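Local coordinates for geranyltranstransferase (Agrobacterium tumefaciens, PDB 2H8O), which probably condenses geranyl diphosphate with isopentenyl diphosphate to make farnesyl diphosphate, as a prenyltransferase of the all-helical isoprenoid synthase fold, at residues 102-110 with 168-176. Numbering follows the deposited sequence. Where two conformers were deposited one is given.
Sequences GDAEAGLHV and SDDNPLAAE
The imidazole of His109 carries the carbonyl oxygen of Asp170 on one face: Asp170 O lies 3.3 Å from His109 NE2, above the ring and towards its rim, too badly angled for a hydrogen bond. The amide plane of Asn171 is nearly parallel to the ring (5°), but the two side chains slide past each other in opposite directions; the Asp170 carboxylate is steeply inclined to it. Histidine suits the place because its flat ring accepts this cover while ND1 donates to Glu105 O one turn back (3.0 Å), which helps to fix the ring's rotation. No direct hydrogen bond joins the two segments; waters bridge them on the outer side, one donating to Glu105 OE2 and Asp170 O, another to Asp170 OD2, a long 3.3 Å from His109 NE2.

Further in, Asn171 holds CG anti to its backbone N (chi1 -179°), which lays OD1 against Ala106 CA at 3.3 Å; this buried oxygen has no polar partner, whereas ND2 donates to Ile166 O. Ala106 is small enough to let the chain come close, its CB touching Pro172 O at 3.6 Å. Pro172 is the central residue of an inverse gamma turn, and its ring crosses the extended Glu105 chain, Pro172 CG 3.7 Å from Glu105 OE1. Asp103 is the N-cap of helix 104-125, its OD1 accepting from Ala106 N (3.1 Å). Thus the loop between helices 148-167 and 175-189 packs on this capped helix start, in the all-alpha isoprenoid synthase fold of the polyprenyl synthetase family.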
loop_
_atom_site.group_PDB
_atom_site.type_symbol
_atom_site.label_atom_id
_atom_site.label_comp_id
_atom_site.label_asym_id
_atom_site.label_seq_id
_atom_site.Cartn_x
_atom_site.Cartn_y
_atom_site.Cartn_z
ATOM N N GLY A 102 -22.897 -11.724 -6.941
ATOM C CA GLY A 102 -22.036 -10.730 -7.590
ATOM C C GLY A 102 -21.245 -11.312 -8.738
ATOM O O GLY A 102 -21.345 -12.505 -9.030
ATOM N N ASP A 103 -20.462 -10.452 -9.387
ATOM C CA ASP A 103 -19.669 -10.792 -10.556
ATOM C C ASP A 103 -18.445 -11.604 -10.128
ATOM O O ASP A 103 -17.564 -11.098 -9.410
ATOM C CB ASP A 103 -19.247 -9.495 -11.262
ATOM C CG ASP A 103 -18.580 -9.734 -12.592
ATOM O OD1 ASP A 103 -17.557 -10.443 -12.633
ATOM O OD2 ASP A 103 -19.092 -9.223 -13.609
ATOM N N ALA A 104 -18.376 -12.852 -10.579
ATOM C CA ALA A 104 -17.287 -13.750 -10.194
ATOM C C ALA A 104 -15.927 -13.240 -10.645
ATOM O O ALA A 104 -14.922 -13.511 -9.984
ATOM C CB ALA A 104 -17.520 -15.143 -10.776
ATOM N N GLU A 105 -15.871 -12.519 -11.765
ATOM C CA GLU A 105 -14.587 -12.004 -12.255
ATOM C C GLU A 105 -14.102 -10.917 -11.312
ATOM O O GLU A 105 -12.928 -10.861 -10.988
ATOM C CB GLU A 105 -14.694 -11.470 -13.701
ATOM C CG GLU A 105 -13.366 -11.050 -14.313
ATOM C CD GLU A 105 -13.477 -10.588 -15.764
ATOM O OE1 GLU A 105 -14.616 -10.469 -16.295
ATOM O OE2 GLU A 105 -12.414 -10.373 -16.386
ATOM N N ALA A 106 -15.015 -10.063 -10.856
ATOM C CA ALA A 106 -14.641 -9.048 -9.859
ATOM C C ALA A 106 -14.197 -9.726 -8.557
ATOM O O ALA A 106 -13.189 -9.348 -7.940
ATOM C CB ALA A 106 -15.797 -8.104 -9.635
ATOM N N GLY A 107 -14.920 -10.768 -8.163
ATOM C CA GLY A 107 -14.523 -11.582 -7.008
ATOM C C GLY A 107 -13.124 -12.166 -7.116
ATOM O O GLY A 107 -12.345 -12.137 -6.156
ATOM N N LEU A 108 -12.795 -12.676 -8.302
ATOM C CA LEU A 108 -11.471 -13.233 -8.550
ATOM C C LEU A 108 -10.375 -12.156 -8.448
ATOM O O LEU A 108 -9.326 -12.385 -7.839
ATOM C CB LEU A 108 -11.439 -13.912 -9.914
ATOM C CG LEU A 108 -10.192 -14.718 -10.226
ATOM C CD1 LEU A 108 -10.079 -15.930 -9.310
ATOM C CD2 LEU A 108 -10.186 -15.132 -11.693
ATOM N N HIS A 109 -10.627 -10.983 -9.032
ATOM C CA HIS A 109 -9.647 -9.886 -8.989
ATOM C C HIS A 109 -9.441 -9.405 -7.567
ATOM O O HIS A 109 -8.305 -9.226 -7.129
ATOM C CB HIS A 109 -10.091 -8.742 -9.906
ATOM C CG HIS A 109 -9.697 -8.967 -11.324
ATOM N ND1 HIS A 109 -10.224 -9.989 -12.083
ATOM C CD2 HIS A 109 -8.751 -8.382 -12.088
ATOM C CE1 HIS A 109 -9.637 -10.005 -13.267
ATOM N NE2 HIS A 109 -8.741 -9.038 -13.298
ATOM N N VAL A 110 -10.542 -9.191 -6.837
ATOM C CA VAL A 110 -10.412 -8.736 -5.431
ATOM C C VAL A 110 -9.748 -9.797 -4.551
ATOM O O VAL A 110 -8.917 -9.463 -3.710
ATOM C CB VAL A 110 -11.761 -8.287 -4.868
ATOM C CG1 VAL A 110 -11.645 -7.919 -3.398
ATOM C CG2 VAL A 110 -12.269 -7.121 -5.702
ATOM N N SER A 168 -8.067 -1.143 -10.693
ATOM C CA SER A 168 -7.789 -1.194 -12.131
ATOM C C SER A 168 -9.039 -1.402 -12.974
ATOM O O SER A 168 -10.002 -2.037 -12.554
ATOM C CB SER A 168 -6.755 -2.283 -12.463
ATOM O OG SER A 168 -5.440 -1.831 -12.188
ATOM N N ASP A 169 -8.991 -0.871 -14.198
ATOM C CA ASP A 169 -10.105 -1.003 -15.115
ATOM C C ASP A 169 -10.362 -2.452 -15.510
ATOM O O ASP A 169 -11.494 -2.780 -15.881
ATOM C CB ASP A 169 -9.880 -0.173 -16.371
ATOM C CG ASP A 169 -9.943 1.319 -16.123
ATOM O OD1 ASP A 169 -10.449 1.786 -15.075
ATOM O OD2 ASP A 169 -9.455 2.046 -17.018
ATOM N N ASP A 170 -9.357 -3.329 -15.413
ATOM C CA ASP A 170 -9.599 -4.750 -15.731
ATOM C C ASP A 170 -10.287 -5.543 -14.613
ATOM O O ASP A 170 -10.579 -6.729 -14.788
ATOM C CB ASP A 170 -8.332 -5.451 -16.239
ATOM C CG ASP A 170 -7.282 -5.598 -15.204
ATOM O OD1 ASP A 170 -7.507 -5.172 -14.047
ATOM O OD2 ASP A 170 -6.202 -6.145 -15.555
ATOM N N ASN A 171 -10.543 -4.882 -13.476
ATOM C CA ASN A 171 -11.451 -5.389 -12.464
ATOM C C ASN A 171 -12.836 -4.873 -12.822
ATOM O O ASN A 171 -13.079 -3.659 -12.741
ATOM C CB ASN A 171 -11.059 -4.879 -11.070
ATOM C CG ASN A 171 -11.967 -5.413 -9.980
ATOM O OD1 ASN A 171 -12.741 -6.344 -10.211
ATOM N ND2 ASN A 171 -11.881 -4.831 -8.777
ATOM N N PRO A 172 -13.747 -5.774 -13.272
ATOM C CA PRO A 172 -15.037 -5.288 -13.765
ATOM C C PRO A 172 -15.982 -4.963 -12.627
ATOM O O PRO A 172 -16.791 -5.794 -12.228
ATOM C CB PRO A 172 -15.548 -6.466 -14.615
ATOM C CG PRO A 172 -14.982 -7.668 -13.945
ATOM C CD PRO A 172 -13.639 -7.248 -13.361
ATOM N N LEU A 173 -15.829 -3.754 -12.079
ATOM C CA LEU A 173 -16.537 -3.321 -10.881
ATOM C C LEU A 173 -16.678 -1.788 -10.886
ATOM O O LEU A 173 -15.751 -1.076 -11.255
ATOM C CB LEU A 173 -15.760 -3.786 -9.659
ATOM C CG LEU A 173 -16.408 -3.638 -8.293
ATOM C CD1 LEU A 173 -17.685 -4.486 -8.228
ATOM C CD2 LEU A 173 -15.402 -4.046 -7.216
ATOM N N ALA A 174 -17.854 -1.289 -10.508
ATOM C CA ALA A 174 -18.115 0.152 -10.520
ATOM C C ALA A 174 -17.149 0.877 -9.586
ATOM O O ALA A 174 -16.735 0.331 -8.564
ATOM C CB ALA A 174 -19.546 0.452 -10.112
ATOM N N ALA A 175 -16.826 2.112 -9.954
ATOM C CA ALA A 175 -15.878 2.952 -9.211
ATOM C C ALA A 175 -16.259 3.117 -7.745
ATOM O O ALA A 175 -15.412 3.081 -6.880
ATOM C CB ALA A 175 -15.735 4.325 -9.883
ATOM N N GLU A 176 -17.548 3.285 -7.471
ATOM C CA GLU A 176 -18.002 3.484 -6.095
ATOM C C GLU A 176 -17.686 2.265 -5.229
ATOM O O GLU A 176 -17.265 2.390 -4.070
ATOM C CB GLU A 176 -19.502 3.777 -6.062
ATOM C CG GLU A 176 -19.895 5.092 -6.722
ATOM C CD GLU A 176 -19.984 5.062 -8.274
ATOM O OE1 GLU A 176 -19.862 3.986 -8.935
ATOM O OE2 GLU A 176 -20.181 6.169 -8.838
HETATM O O HOH W 1 -11.182 -7.988 -16.994
HETATM O O HOH W 2 -6.501 -9.087 -15.697
#